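PDB 6Q6C: kunitz-type conkunitzin-S1 from Conus striatus, which blocks voltage-activated potassium channels of the Shaker family with nanomolar potency, acting as a Kunitz-type neurotoxin of cone-snail venom. Local coordinates for residues N45-T50 / D55-T60; I23-A28 / Y51-T56. The protein carries 1 engineered substitution. All coordinates share one frame; numbering follows the deposited sequence. Where two conformers were deposited one is given.

How the contacts relate
Both contacts belong to the compact Kunitz fold and end on its C-terminal helix 50-58. From the N terminus, the chain passes C7 and enters the hairpin of strands 20-26 and 31-37. Contact 2 starts on the first of these strands and closes a long loop, 23-28 to 51-56, against the helix. Contact 1 closes a short one, from the loop 45-50 to 55-60. It starts within the span of contact 2 and ends beyond it, so the two overlap and share D55 and T56. Their centres lie about 3 Å apart. The backbone of F47 hydrogen-bonds to I23, and the side chain of N45 to the N of Y25, tying loop, strand and helix together.

Contact 1 (N45-T50 / D55-T60); sequences NNFRRT and DTCLYT. Engineered in segment 55-60: D55 (natural residue Arg). With NO3 (nitrate ion), chain D; NO3 (nitrate ion), chain F; PO4 (phosphate ion), chain C.
F47 reaches from the loop before the C-terminal helix of the Kunitz fold to T56 and C57 of that helix. The far end of the ring does the touching. CE2 of F47 lies 3.7 Å from OG1 of T56, and CZ of F47 is 4.0 Å from CG2 of T56. The ring reaches there because its CG stands beside the backbone N, anti to the carbonyl carbon (chi1 -56°). T56 meets it with both branches. Its hydroxyl also bonds to the O of D52 within the helix. The sulfur of C57 completes the contact. It sits obliquely to the ring, 63° off the normal, with SG of C57 4.1 Å from CZ of F47. This is a Cys sulfur-aromatic contact, and the sulfur belongs to the C7-C57 disulfide.

Just after F47 the loop binds anions, probably from the crystallisation liquor. The backbone N of R48 bonds to O1 of one nitrate at 3.0 Å, and that of R49 to its O3 at 3.1 Å. The extended side chain of R48 reaches a second nitrate and a phosphate. Its NE lies 2.8 Å from O3 of that second nitrate, at the guanidinium edge, with an N-H...O angle of 163°.

Contact 2 (I23-A28 / Y51-T56); sequences IYYNSA and YDCQDT. Engineered in segment 51-56: D55 (natural residue Arg).
C53 sends its sulfur from the helix over the backbone of strand 23-26, between I23 and Y25. SG of C53 lies 3.6 Å from N of Y25 and 3.7 Å from C of Y24, so it rests on the peptide link between them. This is packing, not a polar pairing: the N of Y25 gives its hydrogen bond to OD1 of N45, outside the two segments. CG2 of I23 packs against CB of C53 at 3.8 Å. On the Y25 side it is CB that meets SG of C53, also at 3.8 Å, and the sulfur lies at the edge of the Y25 ring, near its plane. The cysteine reaches the strand because SG is anti to the backbone N (chi1 179°). Two conformers of C53 were deposited, and these sulfur positions hold for one of them.

Helix 51-56 runs in the same general direction as strand 23-26, at 29° to it, with the two short axes 8.3 Å apart at closest approach. The sulfur continues into the C32-C53 disulfide, which joins the helix to strand 31-37. This disulfide is a standard element of the Kunitz fold.

No hydrogen bond crosses between the segments. Strand and helix are therefore joined here by van der Waals packing around a half-cystine, with the covalent tie made through the neighbouring strand.

Contact 1 (N45-T50 / D55-T60)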
ATOM      1  N   ASN A  45      -4.374   0.685   1.991  1.00 19.74           N
ATOM      2  CA  ASN A  45      -2.981   1.125   1.824  1.00 18.12           C
ATOM      3  C   ASN A  45      -2.297   0.188   0.827  1.00 18.01           C
ATOM      4  O   ASN A  45      -1.490  -0.644   1.213  1.00 18.15           O
ATOM      5  CB  ASN A  45      -2.263   1.223   3.147  1.00 17.86           C
ATOM      6  CG  ASN A  45      -0.935   1.904   3.004  1.00 18.71           C
ATOM      7  OD1 ASN A  45      -0.543   2.333   1.927  1.00 17.11           O
ATOM      8  ND2 ASN A  45      -0.204   1.956   4.102  1.00 17.88           N
ATOM      9  N   ASN A  46      -2.781   0.215  -0.400  1.00 19.08           N
ATOM     10  CA  ASN A  46      -2.495  -0.842  -1.396  1.00 17.66           C
ATOM     11  C   ASN A  46      -2.611  -0.195  -2.753  1.00 17.65           C
ATOM     12  O   ASN A  46      -3.733   0.143  -3.137  1.00 21.08           O
ATOM     13  CB  ASN A  46      -3.477  -1.983  -1.149  1.00 18.05           C
ATOM     14  CG  ASN A  46      -3.265  -3.137  -2.104  1.00 19.16           C
ATOM     15  OD1 ASN A  46      -2.811  -2.929  -3.203  1.00 21.87           O
ATOM     16  ND2 ASN A  46      -3.511  -4.349  -1.615  1.00 19.46           N
ATOM     17  N   PHE A  47      -1.487   0.007  -3.441  1.00 16.44           N
ATOM     18  CA  PHE A  47      -1.459   0.739  -4.725  1.00 17.41           C
ATOM     19  C   PHE A  47      -0.755  -0.148  -5.754  1.00 15.22           C
ATOM     20  O   PHE A  47       0.210  -0.858  -5.471  1.00 17.74           O
ATOM     21  CB  PHE A  47      -0.705   2.070  -4.634  1.00 18.40           C
ATOM     22  CG  PHE A  47      -1.260   2.969  -3.553  1.00 18.51           C
ATOM     23  CD1 PHE A  47      -0.862   2.845  -2.233  1.00 18.83           C
ATOM     24  CD2 PHE A  47      -2.156   3.952  -3.899  1.00 18.51           C
ATOM     25  CE1 PHE A  47      -1.452   3.633  -1.261  1.00 19.08           C
ATOM     26  CE2 PHE A  47      -2.732   4.772  -2.936  1.00 21.83           C
ATOM     27  CZ  PHE A  47      -2.351   4.607  -1.640  1.00 22.33           C
ATOM     28  N   ARG A  48      -1.210  -0.088  -6.993  1.00 18.89           N
ATOM     29  CA  ARG A  48      -0.531  -0.754  -8.105  1.00 19.26           C
ATOM     30  C   ARG A  48       0.728  -0.016  -8.509  1.00 19.13           C
ATOM     31  O   ARG A  48       1.704  -0.739  -8.961  1.00 21.28           O
ATOM     32  CB  ARG A  48      -1.430  -0.962  -9.308  1.00 20.04           C
ATOM     33  CG  ARG A  48      -2.556  -1.931  -9.002  1.00 18.85           C
ATOM     34  CD  ARG A  48      -3.372  -2.176 -10.257  1.00 18.99           C
ATOM     35  NE  ARG A  48      -4.481  -3.074 -10.059  1.00 20.43           N
ATOM     36  CZ  ARG A  48      -4.418  -4.388 -10.101  1.00 19.77           C
ATOM     37  NH1 ARG A  48      -3.250  -4.962 -10.331  1.00 19.38           N
ATOM     38  NH2 ARG A  48      -5.502  -5.111  -9.840  1.00 19.62           N
ATOM     39  N   ARG A  49       0.745   1.294  -8.435  1.00 23.51           N
ATOM     40  CA  ARG A  49       1.879   2.091  -8.923  1.00 23.07           C
ATOM     41  C   ARG A  49       2.430   2.965  -7.807  1.00 24.28           C
ATOM     42  O   ARG A  49       1.652   3.528  -6.992  1.00 24.10           O
ATOM     43  CB  ARG A  49       1.374   2.963 -10.068  1.00 29.40           C
ATOM     44  CG  ARG A  49       0.981   2.134 -11.276  1.00 31.87           C
ATOM     45  CD  ARG A  49       1.009   2.994 -12.491  1.00 48.76           C
ATOM     46  NE  ARG A  49       0.112   4.109 -12.302  1.00 48.27           N
ATOM     47  CZ  ARG A  49       0.341   5.365 -12.685  1.00 68.72           C
ATOM     48  NH1 ARG A  49       1.508   5.748 -13.202  1.00 63.45           N
ATOM     49  NH2 ARG A  49      -0.606   6.263 -12.484  1.00 52.24           N
ATOM     50  N   THR A  50       3.736   3.120  -7.809  1.00 22.83           N
ATOM     51  CA  THR A  50       4.418   4.080  -6.903  1.00 22.09           C
ATOM     52  C   THR A  50       3.836   5.468  -7.124  1.00 21.80           C
ATOM     53  O   THR A  50       3.657   6.176  -6.112  1.00 20.65           O
ATOM     54  CB  THR A  50       5.934   4.006  -7.107  1.00 24.32           C
ATOM     55  OG1 THR A  50       6.385   2.707  -6.718  1.00 29.59           O
ATOM     56  CG2 THR A  50       6.678   5.008  -6.261  1.00 29.98           C
ATOM     57  N   ASP A  55       1.329  10.167  -4.867  1.00 22.14           N
ATOM     58  CA  ASP A  55       0.345  11.260  -5.099  1.00 22.84           C
ATOM     59  C   ASP A  55      -0.662  11.271  -3.951  1.00 22.93           C
ATOM     60  O   ASP A  55      -1.131  12.316  -3.530  1.00 28.51           O
ATOM     61  CB  ASP A  55      -0.295  11.001  -6.447  1.00 27.43           C
ATOM     62  CG  ASP A  55      -1.121  12.140  -7.006  1.00 35.80           C
ATOM     63  OD1 ASP A  55      -0.665  13.290  -6.999  1.00 36.77           O
ATOM     64  OD2 ASP A  55      -2.187  11.838  -7.499  1.00 46.78           O
ATOM     65  N   THR A  56      -1.050  10.099  -3.464  1.00 21.80           N
ATOM     66  CA  THR A  56      -2.098   9.962  -2.424  1.00 21.18           C
ATOM     67  C   THR A  56      -1.553  10.254  -1.029  1.00 21.18           C
ATOM     68  O   THR A  56      -2.274  10.891  -0.220  1.00 25.49           O
ATOM     69  CB  THR A  56      -2.726   8.571  -2.464  1.00 22.53           C
ATOM     70  OG1 THR A  56      -3.264   8.351  -3.752  1.00 27.08           O
ATOM     71  CG2 THR A  56      -3.789   8.374  -1.418  1.00 24.73           C
ATOM     72  N   CYS A  57      -0.365   9.783  -0.708  1.00 21.19           N
ATOM     73  CA  CYS A  57       0.127   9.715   0.674  1.00 21.49           C
ATOM     74  C   CYS A  57       1.343  10.605   0.945  1.00 23.57           C
ATOM     75  O   CYS A  57       1.459  11.025   2.038  1.00 25.40           O
ATOM     76  CB  CYS A  57       0.470   8.293   1.094  1.00 22.62           C
ATOM     77  SG  CYS A  57      -0.991   7.235   1.180  1.00 24.89           S
ATOM     78  N   LEU A  58       2.237  10.830  -0.007  1.00 25.93           N
ATOM     79  CA  LEU A  58       3.498  11.517   0.296  1.00 26.12           C
ATOM     80  C   LEU A  58       3.303  13.006   0.031  1.00 28.27           C
ATOM     81  O   LEU A  58       3.715  13.804   0.835  1.00 41.70           O
ATOM     82  CB  LEU A  58       4.583  10.913  -0.577  1.00 29.09           C
ATOM     83  CG  LEU A  58       5.986  11.391  -0.290  1.00 29.67           C
ATOM     84  CD1 LEU A  58       6.363  11.294   1.200  1.00 29.09           C
ATOM     85  CD2 LEU A  58       6.954  10.619  -1.167  1.00 37.03           C
ATOM     86  N   TYR A  59       2.675  13.367  -1.078  1.00 30.56           N
ATOM     87  CA  TYR A  59       2.547  14.763  -1.569  1.00 34.70           C
ATOM     88  C   TYR A  59       1.113  15.224  -1.370  1.00 40.45           C
ATOM     89  O   TYR A  59       0.394  15.422  -2.366  1.00 43.98           O
ATOM     90  CB  TYR A  59       2.991  14.817  -3.035  1.00 29.75           C
ATOM     91  CG  TYR A  59       4.417  14.385  -3.203  1.00 24.05           C
ATOM     92  CD1 TYR A  59       5.440  15.160  -2.652  1.00 24.64           C
ATOM     93  CD2 TYR A  59       4.774  13.218  -3.851  1.00 27.52           C
ATOM     94  CE1 TYR A  59       6.760  14.766  -2.716  1.00 26.25           C
ATOM     95  CE2 TYR A  59       6.097  12.821  -3.948  1.00 27.62           C
ATOM     96  CZ  TYR A  59       7.107  13.625  -3.422  1.00 22.91           C
ATOM     97  OH  TYR A  59       8.442  13.252  -3.426  1.00 28.40           O
ATOM     98  N   THR A  60       0.699  15.270  -0.110  1.00 55.31           N
ATOM     99  CA  THR A  60      -0.596  15.825   0.374  1.00 57.74           C
ATOM    100  C   THR A  60      -0.375  17.221   0.978  1.00 66.29           C
ATOM    101  O   THR A  60      -0.239  18.227   0.281  1.00 79.26           O
ATOM    102  CB  THR A  60      -1.204  14.935   1.460  1.00 55.71           C
ATOM    103  OG1 THR A  60      -0.354  15.152   2.599  1.00 59.74           O
ATOM    104  CG2 THR A  60      -1.334  13.480   1.043  1.00 41.95           C
TER
HETATM  105  N   NO3 D 102      -3.714   2.308  -8.049  1.00 24.11           N
HETATM  106  O1  NO3 D 102      -3.901   1.121  -7.198  1.00 31.37           O
HETATM  107  O2  NO3 D 102      -4.486   3.424  -7.870  1.00 48.29           O
HETATM  108  O3  NO3 D 102      -2.072   2.560  -8.437  1.00 31.79           O
HETATM  109  N   NO3 F 104      -7.729  -2.875  -9.973  1.00 75.88           N
HETATM  110  O1  NO3 F 104      -8.196  -3.532  -9.017  1.00 72.50           O
HETATM  111  O2  NO3 F 104      -8.025  -3.348 -11.422  1.00 63.83           O
HETATM  112  O3  NO3 F 104      -6.752  -1.452  -9.658  1.00 65.37           O
HETATM  113  P   PO4 C 101      -6.302  -9.140  -9.694  1.00 17.77           P
HETATM  114  O1  PO4 C 101      -5.707 -10.268  -8.851  1.00 18.21           O
HETATM  115  O2  PO4 C 101      -6.180  -7.843  -8.894  1.00 17.78           O
HETATM  116  O3  PO4 C 101      -7.667  -9.499 -10.180  1.00 18.56           O
HETATM  117  O4  PO4 C 101      -5.404  -8.903 -10.929  1.00 17.45           O

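Contact 2 (I23-A28 / Y51-T56)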
ATOM      1  N   ILE A  23       2.335  -1.718  -3.810  1.00 16.89           N
ATOM      2  CA  ILE A  23       3.049  -0.620  -3.116  1.00 16.00           C
ATOM      3  C   ILE A  23       2.210  -0.175  -1.919  1.00 16.82           C
ATOM      4  O   ILE A  23       0.974  -0.091  -2.055  1.00 17.10           O
ATOM      5  CB  ILE A  23       3.273   0.539  -4.114  1.00 17.58           C
ATOM      6  CG1 ILE A  23       4.001   0.121  -5.398  1.00 19.40           C
ATOM      7  CG2 ILE A  23       4.001   1.661  -3.396  1.00 18.54           C
ATOM      8  CD1 ILE A  23       5.361  -0.397  -5.184  1.00 21.95           C
ATOM      9  N   TYR A  24       2.866   0.076  -0.796  1.00 14.79           N
ATOM     10  CA  TYR A  24       2.186   0.589   0.381  1.00 15.00           C
ATOM     11  C   TYR A  24       2.954   1.834   0.846  1.00 15.19           C
ATOM     12  O   TYR A  24       4.146   1.939   0.641  1.00 17.22           O
ATOM     13  CB  TYR A  24       2.032  -0.459   1.474  1.00 17.44           C
ATOM     14  CG  TYR A  24       3.280  -0.720   2.289  1.00 15.65           C
ATOM     15  CD1 TYR A  24       4.311  -1.441   1.767  1.00 15.26           C
ATOM     16  CD2 TYR A  24       3.440  -0.178   3.557  1.00 16.63           C
ATOM     17  CE1 TYR A  24       5.457  -1.705   2.483  1.00 16.96           C
ATOM     18  CE2 TYR A  24       4.620  -0.365   4.265  1.00 15.84           C
ATOM     19  CZ  TYR A  24       5.665  -1.082   3.687  1.00 15.22           C
ATOM     20  OH  TYR A  24       6.825  -1.212   4.436  1.00 15.94           O
ATOM     21  N   TYR A  25       2.224   2.716   1.518  1.00 15.75           N
ATOM     22  CA  TYR A  25       2.848   3.874   2.168  1.00 14.98           C
ATOM     23  C   TYR A  25       3.329   3.474   3.553  1.00 15.73           C
ATOM     24  O   TYR A  25       2.527   3.055   4.382  1.00 16.34           O
ATOM     25  CB  TYR A  25       1.939   5.095   2.215  1.00 16.92           C
ATOM     26  CG  TYR A  25       2.631   6.299   2.808  1.00 16.19           C
ATOM     27  CD1 TYR A  25       3.626   6.944   2.112  1.00 19.53           C
ATOM     28  CD2 TYR A  25       2.261   6.807   4.033  1.00 17.76           C
ATOM     29  CE1 TYR A  25       4.278   8.058   2.646  1.00 18.46           C
ATOM     30  CE2 TYR A  25       2.876   7.934   4.567  1.00 19.83           C
ATOM     31  CZ  TYR A  25       3.843   8.599   3.847  1.00 20.22           C
ATOM     32  OH  TYR A  25       4.508   9.684   4.381  1.00 22.51           O
ATOM     33  N   ASN A  26       4.609   3.636   3.794  1.00 16.32           N
ATOM     34  CA  ASN A  26       5.225   3.401   5.111  1.00 16.77           C
ATOM     35  C   ASN A  26       5.358   4.765   5.788  1.00 16.04           C
ATOM     36  O   ASN A  26       6.257   5.518   5.491  1.00 17.65           O
ATOM     37  CB  ASN A  26       6.553   2.668   4.979  1.00 16.66           C
ATOM     38  CG  ASN A  26       7.155   2.217   6.287  1.00 16.08           C
ATOM     39  OD1 ASN A  26       7.285   3.049   7.214  1.00 17.55           O
ATOM     40  ND2 ASN A  26       7.607   0.976   6.350  1.00 17.69           N
ATOM     41  N   SER A  27       4.433   5.050   6.691  1.00 17.18           N
ATOM     42  CA  SER A  27       4.346   6.384   7.326  1.00 17.91           C
ATOM     43  C   SER A  27       5.609   6.688   8.115  1.00 17.08           C
ATOM     44  O   SER A  27       6.030   7.869   8.139  1.00 20.08           O
ATOM     45  CB  SER A  27       3.081   6.589   8.131  1.00 22.00           C
ATOM     46  OG  SER A  27       3.006   5.739   9.265  1.00 29.12           O
ATOM     47  N   ALA A  28       6.149   5.714   8.855  1.00 17.77           N
ATOM     48  CA  ALA A  28       7.299   6.003   9.722  1.00 17.93           C
ATOM     49  C   ALA A  28       8.515   6.374   8.864  1.00 18.80           C
ATOM     50  O   ALA A  28       9.363   7.148   9.305  1.00 20.50           O
ATOM     51  CB  ALA A  28       7.642   4.875  10.657  1.00 19.76           C
ATOM     52  N   TYR A  51       3.555   5.838  -8.377  1.00 23.49           N
ATOM     53  CA  TYR A  51       3.003   7.174  -8.698  1.00 22.34           C
ATOM     54  C   TYR A  51       1.754   7.416  -7.832  1.00 22.04           C
ATOM     55  O   TYR A  51       1.635   8.453  -7.195  1.00 24.34           O
ATOM     56  CB  TYR A  51       2.655   7.237 -10.179  1.00 28.51           C
ATOM     57  CG  TYR A  51       2.120   8.565 -10.594  1.00 28.93           C
ATOM     58  CD1 TYR A  51       0.789   8.882 -10.392  1.00 29.42           C
ATOM     59  CD2 TYR A  51       2.976   9.536 -11.096  1.00 32.36           C
ATOM     60  CE1 TYR A  51       0.318  10.139 -10.708  1.00 34.00           C
ATOM     61  CE2 TYR A  51       2.496  10.769 -11.499  1.00 35.47           C
ATOM     62  CZ  TYR A  51       1.173  11.071 -11.269  1.00 33.31           C
ATOM     63  OH  TYR A  51       0.722  12.303 -11.621  1.00 44.97           O
ATOM     64  N   ASP A  52       0.845   6.459  -7.803  1.00 23.11           N
ATOM     65  CA  ASP A  52      -0.429   6.649  -7.074  1.00 23.68           C
ATOM     66  C   ASP A  52      -0.226   6.682  -5.570  1.00 21.09           C
ATOM     67  O   ASP A  52      -0.847   7.463  -4.906  1.00 22.28           O
ATOM     68  CB  ASP A  52      -1.438   5.601  -7.493  1.00 28.25           C
ATOM     69  CG  ASP A  52      -1.798   5.783  -8.941  1.00 35.73           C
ATOM     70  OD1 ASP A  52      -2.021   6.948  -9.405  1.00 46.35           O
ATOM     71  OD2 ASP A  52      -1.832   4.806  -9.568  1.00 43.12           O
ATOM     72  N   CYS A  53       0.672   5.890  -5.049  0.70 20.46           N
ATOM     73  CA  CYS A  53       0.941   5.917  -3.616  0.70 19.08           C
ATOM     74  C   CYS A  53       1.579   7.253  -3.247  0.70 19.94           C
ATOM     75  O   CYS A  53       1.107   7.872  -2.302  0.70 21.00           O
ATOM     76  CB  CYS A  53       1.855   4.753  -3.266  0.70 19.72           C
ATOM     77  SG  CYS A  53       2.311   4.644  -1.517  0.70 20.68           S
ATOM     78  N   GLN A  54       2.519   7.759  -4.043  1.00 19.33           N
ATOM     79  CA  GLN A  54       3.182   9.058  -3.730  1.00 19.75           C
ATOM     80  C   GLN A  54       2.164  10.193  -3.837  1.00 19.83           C
ATOM     81  O   GLN A  54       2.108  11.077  -2.944  1.00 22.20           O
ATOM     82  CB  GLN A  54       4.360   9.295  -4.661  1.00 21.00           C
ATOM     83  CG  GLN A  54       5.511   8.389  -4.309  1.00 20.91           C
ATOM     84  CD  GLN A  54       6.802   8.657  -5.056  1.00 25.38           C
ATOM     85  OE1 GLN A  54       7.903   8.325  -4.561  1.00 28.89           O
ATOM     86  NE2 GLN A  54       6.689   9.183  -6.252  1.00 23.79           N
ATOM     87  N   ASP A  55       1.329  10.167  -4.867  1.00 22.14           N
ATOM     88  CA  ASP A  55       0.345  11.260  -5.099  1.00 22.84           C
ATOM     89  C   ASP A  55      -0.662  11.271  -3.951  1.00 22.93           C
ATOM     90  O   ASP A  55      -1.131  12.316  -3.530  1.00 28.51           O
ATOM     91  CB  ASP A  55      -0.295  11.001  -6.447  1.00 27.43           C
ATOM     92  CG  ASP A  55      -1.121  12.140  -7.006  1.00 35.80           C
ATOM     93  OD1 ASP A  55      -0.665  13.290  -6.999  1.00 36.77           O
ATOM     94  OD2 ASP A  55      -2.187  11.838  -7.499  1.00 46.78           O
ATOM     95  N   THR A  56      -1.050  10.099  -3.464  1.00 21.80           N
ATOM     96  CA  THR A  56      -2.098   9.962  -2.424  1.00 21.18           C
ATOM     97  C   THR A  56      -1.553  10.254  -1.029  1.00 21.18           C
ATOM     98  O   THR A  56      -2.274  10.891  -0.220  1.00 25.49           O
ATOM     99  CB  THR A  56      -2.726   8.571  -2.464  1.00 22.53           C
ATOM    100  OG1 THR A  56      -3.264   8.351  -3.752  1.00 27.08           O
ATOM    101  CG2 THR A  56      -3.789   8.374  -1.418  1.00 24.73           C
TER